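Local structure of malonyl acyl carrier protein transacylase (Streptococcus pneumoniae, 3IM8) at residues A[11-23]-A[45-58]. The protein probably transfers the malonyl group from malonyl-CoA to holo acyl carrier protein, supplying malonyl-ACP for fatty acid synthesis. Sequence-based numbering, arbitrary orientation.
Sequences QGAQYLGMGRDFY and RYLIDTEEDKLNQT
Arg45 reaches from helix 44-50 into the two overlapping type II beta turns of Tyr15 to Arg20, its CD set over the centre of the Tyr23 ring in a CH-pi contact, 3.4 Å from CD to the ring centroid. Bends at chi2 (78°) and chi3 (-93°) bring the guanidinium round so that NH2 donates almost straight to Met18 O (3.0 Å), while a water joins NH1 to the same carbonyl. One turn on, Ile48 O accepts from Gly17 N at 2.8 Å, and Ile48 CG2 packs on Met18 CG. Asp49 is gripped side-on by Arg45, through NE and NH2; Arg20 NH2 meets Asp49 OD2 (3.0 Å) from the opposite face of the carboxylate, and Arg20 NH1 pairs with Asp24. Leu16 CD1 and CG touch Ile48 O and Asp49 O, and a water links Leu16 N to Glu52 OE1. Leu55 CD2 then abuts Tyr15 O, and Asn56 OD1 accepts a hydrogen bond from Gln14 NE2 (2.9 Å); Gln14 OE1 accepts from Gly12 N. Thr58 CG2 touches Gln11 OE1, hydrogen-bonded to Gln62 NE2; the Gln11 side chain lies near predicted active-site residues Ser90 and His199. Asp49 probably balances part of the arginines' positive charge; with the Gly17-Ile48 bond, this network joins the loop after strand 4-8 to helix 44-50.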
ATOM      1  N   GLN A  11      -2.818   2.659  -2.507  1.00 20.56           N
ATOM      2  CA  GLN A  11      -3.395   3.466  -3.578  1.00 22.53           C
ATOM      3  C   GLN A  11      -4.384   2.610  -4.362  1.00 22.44           C
ATOM      4  O   GLN A  11      -4.141   1.447  -4.550  1.00 22.15           O
ATOM      5  CB  GLN A  11      -2.246   3.942  -4.488  1.00 23.04           C
ATOM      6  CG  GLN A  11      -2.594   4.958  -5.473  1.00 25.08           C
ATOM      7  CD  GLN A  11      -1.390   5.314  -6.306  1.00 26.81           C
ATOM      8  OE1 GLN A  11      -0.299   5.531  -5.780  1.00 22.99           O
ATOM      9  NE2 GLN A  11      -1.575   5.334  -7.632  1.00 29.78           N
ATOM     10  N   GLY A  12      -5.492   3.205  -4.825  1.00 23.22           N
ATOM     11  CA  GLY A  12      -6.511   2.459  -5.574  1.00 22.57           C
ATOM     12  C   GLY A  12      -7.765   2.217  -4.717  1.00 22.56           C
ATOM     13  O   GLY A  12      -8.867   2.009  -5.252  1.00 22.48           O
ATOM     14  N   ALA A  13      -7.639   2.275  -3.394  1.00 21.14           N
ATOM     15  CA  ALA A  13      -8.821   1.993  -2.538  1.00 21.16           C
ATOM     16  C   ALA A  13      -9.618   3.261  -2.179  1.00 21.39           C
ATOM     17  O   ALA A  13     -10.688   3.171  -1.571  1.00 22.82           O
ATOM     18  CB  ALA A  13      -8.428   1.246  -1.252  1.00 19.23           C
ATOM     19  N   GLN A  14      -9.107   4.433  -2.513  1.00 21.48           N
ATOM     20  CA  GLN A  14      -9.824   5.677  -2.195  1.00 21.91           C
ATOM     21  C   GLN A  14     -11.257   5.733  -2.791  1.00 22.24           C
ATOM     22  O   GLN A  14     -11.565   5.051  -3.769  1.00 21.51           O
ATOM     23  CB  GLN A  14      -8.984   6.905  -2.620  1.00 20.68           C
ATOM     24  CG  GLN A  14      -8.830   7.188  -4.172  1.00 21.93           C
ATOM     25  CD  GLN A  14      -7.920   6.196  -4.944  1.00 24.53           C
ATOM     26  OE1 GLN A  14      -7.289   5.305  -4.357  1.00 27.44           O
ATOM     27  NE2 GLN A  14      -7.838   6.379  -6.275  1.00 21.27           N
ATOM     28  N   TYR A  15     -12.136   6.560  -2.217  1.00 23.51           N
ATOM     29  CA  TYR A  15     -13.457   6.788  -2.831  1.00 23.57           C
ATOM     30  C   TYR A  15     -13.942   8.133  -2.349  1.00 23.42           C
ATOM     31  O   TYR A  15     -13.443   8.662  -1.343  1.00 22.75           O
ATOM     32  CB  TYR A  15     -14.449   5.594  -2.578  1.00 24.21           C
ATOM     33  CG  TYR A  15     -14.663   5.281  -1.099  1.00 25.67           C
ATOM     34  CD1 TYR A  15     -13.901   4.302  -0.442  1.00 23.26           C
ATOM     35  CD2 TYR A  15     -15.619   6.007  -0.348  1.00 25.45           C
ATOM     36  CE1 TYR A  15     -14.097   4.046   0.898  1.00 24.54           C
ATOM     37  CE2 TYR A  15     -15.803   5.771   1.003  1.00 25.05           C
ATOM     38  CZ  TYR A  15     -15.047   4.797   1.626  1.00 25.79           C
ATOM     39  OH  TYR A  15     -15.240   4.597   2.991  1.00 26.23           O
ATOM     40  N   LEU A  16     -14.865   8.740  -3.090  1.00 22.99           N
ATOM     41  CA  LEU A  16     -15.273  10.084  -2.749  1.00 22.10           C
ATOM     42  C   LEU A  16     -15.956  10.019  -1.380  1.00 20.58           C
ATOM     43  O   LEU A  16     -16.764   9.160  -1.140  1.00 18.54           O
ATOM     44  CB  LEU A  16     -16.204  10.670  -3.829  1.00 23.12           C
ATOM     45  CG  LEU A  16     -16.543  12.166  -3.967  1.00 25.63           C
ATOM     46  CD1 LEU A  16     -15.369  12.963  -4.524  1.00 26.55           C
ATOM     47  CD2 LEU A  16     -17.772  12.288  -4.907  1.00 31.44           C
ATOM     48  N   GLY A  17     -15.588  10.941  -0.502  1.00 19.22           N
ATOM     49  CA  GLY A  17     -16.195  11.065   0.798  1.00 19.09           C
ATOM     50  C   GLY A  17     -15.625  10.165   1.881  1.00 19.22           C
ATOM     51  O   GLY A  17     -16.160  10.166   2.990  1.00 19.03           O
ATOM     52  N   MET A  18     -14.590   9.369   1.579  1.00 18.53           N
ATOM     53  CA  MET A  18     -14.053   8.413   2.575  1.00 17.95           C
ATOM     54  C   MET A  18     -13.662   9.096   3.892  1.00 18.10           C
ATOM     55  O   MET A  18     -13.070  10.183   3.903  1.00 18.50           O
ATOM     56  CB  MET A  18     -12.872   7.638   2.009  1.00 17.74           C
ATOM     57  CG  MET A  18     -11.730   8.564   1.559  1.00 16.46           C
ATOM     58  SD  MET A  18     -10.352   7.671   0.925  1.00 20.17           S
ATOM     59  CE  MET A  18      -9.152   8.993   0.995  1.00 16.84           C
ATOM     60  N   GLY A  19     -14.024   8.479   5.004  1.00 18.75           N
ATOM     61  CA  GLY A  19     -13.693   9.044   6.296  1.00 19.09           C
ATOM     62  C   GLY A  19     -14.578  10.195   6.760  1.00 20.40           C
ATOM     63  O   GLY A  19     -14.361  10.733   7.860  1.00 22.04           O
ATOM     64  N   ARG A  20     -15.537  10.623   5.946  1.00 20.40           N
ATOM     65  CA  ARG A  20     -16.322  11.835   6.306  1.00 20.93           C
ATOM     66  C   ARG A  20     -17.208  11.606   7.537  1.00 20.98           C
ATOM     67  O   ARG A  20     -17.324  12.501   8.389  1.00 20.49           O
ATOM     68  CB  ARG A  20     -17.189  12.356   5.124  1.00 21.85           C
ATOM     69  CG  ARG A  20     -18.093  13.568   5.515  1.00 20.32           C
ATOM     70  CD  ARG A  20     -17.313  14.843   5.444  1.00 17.04           C
ATOM     71  NE  ARG A  20     -17.849  15.862   6.349  1.00 18.28           N
ATOM     72  CZ  ARG A  20     -17.628  17.184   6.234  1.00 20.36           C
ATOM     73  NH1 ARG A  20     -18.114  18.006   7.152  1.00 22.41           N
ATOM     74  NH2 ARG A  20     -16.914  17.696   5.208  1.00 19.22           N
ATOM     75  N   ASP A  21     -17.860  10.431   7.614  1.00 21.66           N
ATOM     76  CA  ASP A  21     -18.608  10.026   8.825  1.00 22.73           C
ATOM     77  C   ASP A  21     -17.752  10.151  10.115  1.00 23.20           C
ATOM     78  O   ASP A  21     -18.145  10.831  11.103  1.00 24.65           O
ATOM     79  CB  ASP A  21     -19.233   8.622   8.656  1.00 23.83           C
ATOM     80  CG  ASP A  21     -18.226   7.525   8.224  1.00 23.19           C
ATOM     81  OD1 ASP A  21     -17.035   7.776   8.007  1.00 21.42           O
ATOM     82  OD2 ASP A  21     -18.653   6.361   8.076  1.00 24.25           O
ATOM     83  N   PHE A  22     -16.571   9.547  10.092  1.00 22.32           N
ATOM     84  CA  PHE A  22     -15.644   9.640  11.219  1.00 22.51           C
ATOM     85  C   PHE A  22     -15.262  11.082  11.483  1.00 23.62           C
ATOM     86  O   PHE A  22     -15.190  11.468  12.642  1.00 24.63           O
ATOM     87  CB  PHE A  22     -14.381   8.838  10.963  1.00 20.97           C
ATOM     88  CG  PHE A  22     -14.601   7.365  10.909  1.00 23.78           C
ATOM     89  CD1 PHE A  22     -15.640   6.756  11.647  1.00 22.30           C
ATOM     90  CD2 PHE A  22     -13.743   6.547  10.156  1.00 22.21           C
ATOM     91  CE1 PHE A  22     -15.790   5.367  11.613  1.00 22.87           C
ATOM     92  CE2 PHE A  22     -13.911   5.153  10.129  1.00 23.08           C
ATOM     93  CZ  PHE A  22     -14.932   4.577  10.840  1.00 23.49           C
ATOM     94  N   TYR A  23     -15.032  11.867  10.418  1.00 23.55           N
ATOM     95  CA  TYR A  23     -14.552  13.257  10.520  1.00 24.66           C
ATOM     96  C   TYR A  23     -15.474  14.190  11.316  1.00 25.42           C
ATOM     97  O   TYR A  23     -14.991  14.958  12.179  1.00 25.84           O
ATOM     98  CB  TYR A  23     -14.224  13.851   9.118  1.00 24.39           C
ATOM     99  CG  TYR A  23     -13.800  15.333   9.051  1.00 22.91           C
ATOM    100  CD1 TYR A  23     -12.446  15.680   8.887  1.00 20.03           C
ATOM    101  CD2 TYR A  23     -14.759  16.383   9.086  1.00 22.96           C
ATOM    102  CE1 TYR A  23     -12.035  17.011   8.790  1.00 19.81           C
ATOM    103  CE2 TYR A  23     -14.352  17.764   8.987  1.00 19.47           C
ATOM    104  CZ  TYR A  23     -12.996  18.028   8.832  1.00 19.30           C
ATOM    105  OH  TYR A  23     -12.553  19.270   8.746  1.00 20.77           O
ATOM    106  N   ARG A  45      -9.978  17.826   2.977  1.00 23.14           N
ATOM    107  CA  ARG A  45     -11.298  17.290   3.290  1.00 23.48           C
ATOM    108  C   ARG A  45     -12.256  17.572   2.087  1.00 24.48           C
ATOM    109  O   ARG A  45     -13.021  16.687   1.628  1.00 23.41           O
ATOM    110  CB  ARG A  45     -11.805  17.952   4.584  1.00 23.29           C
ATOM    111  CG  ARG A  45     -13.270  17.685   4.955  1.00 22.86           C
ATOM    112  CD  ARG A  45     -13.390  16.279   5.569  1.00 23.52           C
ATOM    113  NE  ARG A  45     -13.714  15.209   4.590  1.00 19.87           N
ATOM    114  CZ  ARG A  45     -13.299  13.957   4.678  1.00 19.31           C
ATOM    115  NH1 ARG A  45     -12.517  13.581   5.689  1.00 20.41           N
ATOM    116  NH2 ARG A  45     -13.654  13.082   3.743  1.00 17.74           N
ATOM    117  N   TYR A  46     -12.225  18.823   1.614  1.00 24.92           N
ATOM    118  CA  TYR A  46     -12.970  19.214   0.414  1.00 25.76           C
ATOM    119  C   TYR A  46     -12.529  18.385  -0.824  1.00 25.29           C
ATOM    120  O   TYR A  46     -13.353  17.877  -1.594  1.00 25.11           O
ATOM    121  CB  TYR A  46     -12.763  20.702   0.153  1.00 26.83           C
ATOM    122  CG  TYR A  46     -13.552  21.174  -1.043  1.00 30.74           C
ATOM    123  CD1 TYR A  46     -14.962  21.285  -0.981  1.00 34.52           C
ATOM    124  CD2 TYR A  46     -12.907  21.478  -2.241  1.00 33.72           C
ATOM    125  CE1 TYR A  46     -15.718  21.685  -2.113  1.00 37.29           C
ATOM    126  CE2 TYR A  46     -13.621  21.891  -3.364  1.00 38.07           C
ATOM    127  CZ  TYR A  46     -15.025  21.992  -3.308  1.00 39.34           C
ATOM    128  OH  TYR A  46     -15.698  22.409  -4.444  1.00 39.70           O
ATOM    129  N   LEU A  47     -11.218  18.207  -1.002  1.00 24.54           N
ATOM    130  CA  LEU A  47     -10.742  17.342  -2.112  1.00 22.82           C
ATOM    131  C   LEU A  47     -11.364  15.968  -2.017  1.00 22.16           C
ATOM    132  O   LEU A  47     -11.945  15.457  -2.990  1.00 22.00           O
ATOM    133  CB  LEU A  47      -9.209  17.246  -2.116  1.00 22.06           C
ATOM    134  CG  LEU A  47      -8.484  16.519  -3.249  1.00 23.66           C
ATOM    135  CD1 LEU A  47      -7.058  17.027  -3.411  1.00 23.83           C
ATOM    136  CD2 LEU A  47      -8.489  15.048  -3.005  1.00 24.88           C
ATOM    137  N   ILE A  48     -11.272  15.357  -0.839  1.00 20.88           N
ATOM    138  CA  ILE A  48     -11.778  14.002  -0.684  1.00 20.35           C
ATOM    139  C   ILE A  48     -13.314  13.912  -0.945  1.00 20.69           C
ATOM    140  O   ILE A  48     -13.837  12.921  -1.522  1.00 20.33           O
ATOM    141  CB  ILE A  48     -11.373  13.369   0.728  1.00 20.46           C
ATOM    142  CG1 ILE A  48      -9.857  13.064   0.780  1.00 20.45           C
ATOM    143  CG2 ILE A  48     -12.106  12.064   0.948  1.00 17.80           C
ATOM    144  CD1 ILE A  48      -9.273  12.971   2.238  1.00 23.25           C
ATOM    145  N   ASP A  49     -14.027  14.927  -0.493  1.00 20.61           N
ATOM    146  CA  ASP A  49     -15.467  14.959  -0.556  1.00 21.31           C
ATOM    147  C   ASP A  49     -16.090  15.385  -1.913  1.00 23.87           C
ATOM    148  O   ASP A  49     -17.295  15.114  -2.157  1.00 22.79           O
ATOM    149  CB  ASP A  49     -15.965  15.931   0.513  1.00 21.21           C
ATOM    150  CG  ASP A  49     -15.691  15.445   1.903  1.00 20.61           C
ATOM    151  OD1 ASP A  49     -15.445  14.234   2.070  1.00 20.51           O
ATOM    152  OD2 ASP A  49     -15.742  16.258   2.823  1.00 23.10           O
ATOM    153  N   THR A  50     -15.319  16.107  -2.748  1.00 25.39           N
ATOM    154  CA  THR A  50     -15.932  16.809  -3.886  1.00 27.53           C
ATOM    155  C   THR A  50     -15.131  16.742  -5.197  1.00 28.31           C
ATOM    156  O   THR A  50     -15.719  16.958  -6.250  1.00 29.30           O
ATOM    157  CB  THR A  50     -16.197  18.295  -3.557  1.00 27.71           C
ATOM    158  OG1 THR A  50     -16.601  18.420  -2.187  1.00 29.91           O
ATOM    159  CG2 THR A  50     -17.297  18.901  -4.466  1.00 29.25           C
ATOM    160  N   GLU A  51     -13.824  16.539  -5.128  1.00 27.41           N
ATOM    161  CA  GLU A  51     -13.013  16.547  -6.339  1.00 28.99           C
ATOM    162  C   GLU A  51     -12.664  15.121  -6.711  1.00 29.03           C
ATOM    163  O   GLU A  51     -11.635  14.600  -6.280  1.00 27.96           O
ATOM    164  CB  GLU A  51     -11.739  17.366  -6.129  1.00 28.57           C
ATOM    165  CG  GLU A  51     -11.973  18.866  -6.046  1.00 31.77           C
ATOM    166  CD  GLU A  51     -10.739  19.623  -5.596  1.00 37.75           C
ATOM    167  OE1 GLU A  51     -10.406  20.649  -6.227  1.00 39.88           O
ATOM    168  OE2 GLU A  51     -10.101  19.193  -4.612  1.00 41.36           O
ATOM    169  N   GLU A  52     -13.520  14.475  -7.497  1.00 28.83           N
ATOM    170  CA  GLU A  52     -13.303  13.082  -7.747  1.00 29.67           C
ATOM    171  C   GLU A  52     -12.075  12.836  -8.654  1.00 30.41           C
ATOM    172  O   GLU A  52     -11.288  11.917  -8.407  1.00 30.01           O
ATOM    173  CB  GLU A  52     -14.569  12.383  -8.244  1.00 30.51           C
ATOM    174  CG  GLU A  52     -14.415  10.899  -8.149  1.00 34.16           C
ATOM    175  CD  GLU A  52     -15.709  10.114  -8.146  1.00 40.85           C
ATOM    176  OE1 GLU A  52     -15.601   8.865  -8.277  1.00 41.12           O
ATOM    177  OE2 GLU A  52     -16.820  10.722  -8.014  1.00 44.97           O
ATOM    178  N   ASP A  53     -11.852  13.680  -9.653  1.00 30.66           N
ATOM    179  CA  ASP A  53     -10.708  13.461 -10.533  1.00 30.99           C
ATOM    180  C   ASP A  53      -9.367  13.685  -9.840  1.00 30.18           C
ATOM    181  O   ASP A  53      -8.408  12.952 -10.055  1.00 29.87           O
ATOM    182  CB  ASP A  53     -10.814  14.341 -11.767  1.00 31.53           C
ATOM    183  CG  ASP A  53     -11.887  13.866 -12.723  1.00 34.04           C
ATOM    184  OD1 ASP A  53     -12.242  12.666 -12.698  1.00 35.98           O
ATOM    185  OD2 ASP A  53     -12.337  14.697 -13.528  1.00 36.19           O
ATOM    186  N   LYS A  54      -9.299  14.704  -9.010  1.00 29.70           N
ATOM    187  CA  LYS A  54      -8.073  14.945  -8.254  1.00 30.22           C
ATOM    188  C   LYS A  54      -7.825  13.796  -7.268  1.00 28.18           C
ATOM    189  O   LYS A  54      -6.705  13.380  -7.058  1.00 26.81           O
ATOM    190  CB  LYS A  54      -8.154  16.273  -7.480  1.00 30.64           C
ATOM    191  CG  LYS A  54      -8.112  17.511  -8.321  1.00 33.29           C
ATOM    192  CD  LYS A  54      -7.582  18.569  -7.434  1.00 36.08           C
ATOM    193  CE  LYS A  54      -8.123  19.921  -7.794  1.00 38.94           C
ATOM    194  NZ  LYS A  54      -7.891  20.765  -6.588  1.00 39.98           N
ATOM    195  N   LEU A  55      -8.896  13.315  -6.647  1.00 27.97           N
ATOM    196  CA  LEU A  55      -8.790  12.239  -5.656  1.00 26.68           C
ATOM    197  C   LEU A  55      -8.102  11.020  -6.294  1.00 27.17           C
ATOM    198  O   LEU A  55      -7.329  10.313  -5.608  1.00 26.72           O
ATOM    199  CB  LEU A  55     -10.167  11.870  -5.031  1.00 26.19           C
ATOM    200  CG  LEU A  55     -10.264  10.718  -3.982  1.00 24.92           C
ATOM    201  CD1 LEU A  55      -9.370  10.934  -2.700  1.00 24.37           C
ATOM    202  CD2 LEU A  55     -11.671  10.365  -3.566  1.00 21.32           C
ATOM    203  N   ASN A  56      -8.405  10.777  -7.581  1.00 26.25           N
ATOM    204  CA  ASN A  56      -7.862   9.663  -8.361  1.00 26.31           C
ATOM    205  C   ASN A  56      -6.523   9.983  -9.051  1.00 26.37           C
ATOM    206  O   ASN A  56      -5.981   9.126  -9.749  1.00 27.11           O
ATOM    207  CB  ASN A  56      -8.911   9.180  -9.404  1.00 26.75           C
ATOM    208  CG  ASN A  56     -10.087   8.449  -8.755  1.00 27.55           C
ATOM    209  OD1 ASN A  56      -9.925   7.828  -7.706  1.00 28.92           O
ATOM    210  ND2 ASN A  56     -11.265   8.532  -9.356  1.00 26.20           N
ATOM    211  N   GLN A  57      -6.017  11.215  -8.882  1.00 25.81           N
ATOM    212  CA  GLN A  57      -4.660  11.623  -9.337  1.00 26.95           C
ATOM    213  C   GLN A  57      -3.567  11.383  -8.271  1.00 25.92           C
ATOM    214  O   GLN A  57      -3.531  12.055  -7.251  1.00 24.75           O
ATOM    215  CB  GLN A  57      -4.608  13.092  -9.779  1.00 26.43           C
ATOM    216  CG  GLN A  57      -5.465  13.378 -11.025  1.00 31.35           C
ATOM    217  CD  GLN A  57      -5.561  14.895 -11.320  1.00 36.21           C
ATOM    218  OE1 GLN A  57      -4.590  15.637 -11.067  1.00 35.17           O
ATOM    219  NE2 GLN A  57      -6.763  15.366 -11.836  1.00 37.31           N
ATOM    220  N   THR A  58      -2.642  10.483  -8.610  1.00 26.03           N
ATOM    221  CA  THR A  58      -1.608   9.965  -7.716  1.00 25.56           C
ATOM    222  C   THR A  58      -1.039  10.966  -6.694  1.00 25.61           C
ATOM    223  O   THR A  58      -0.936  10.637  -5.491  1.00 26.19           O
ATOM    224  CB  THR A  58      -0.496   9.205  -8.531  1.00 25.80           C
ATOM    225  OG1 THR A  58      -1.124   8.300  -9.448  1.00 26.39           O
ATOM    226  CG2 THR A  58       0.427   8.400  -7.600  1.00 24.69           C
TER
HETATM  227  O   HOH W   1     -15.418   7.584  -5.721  1.00 28.03           O
HETATM  228  O   HOH W   2     -11.054  11.362   5.179  1.00 17.24           O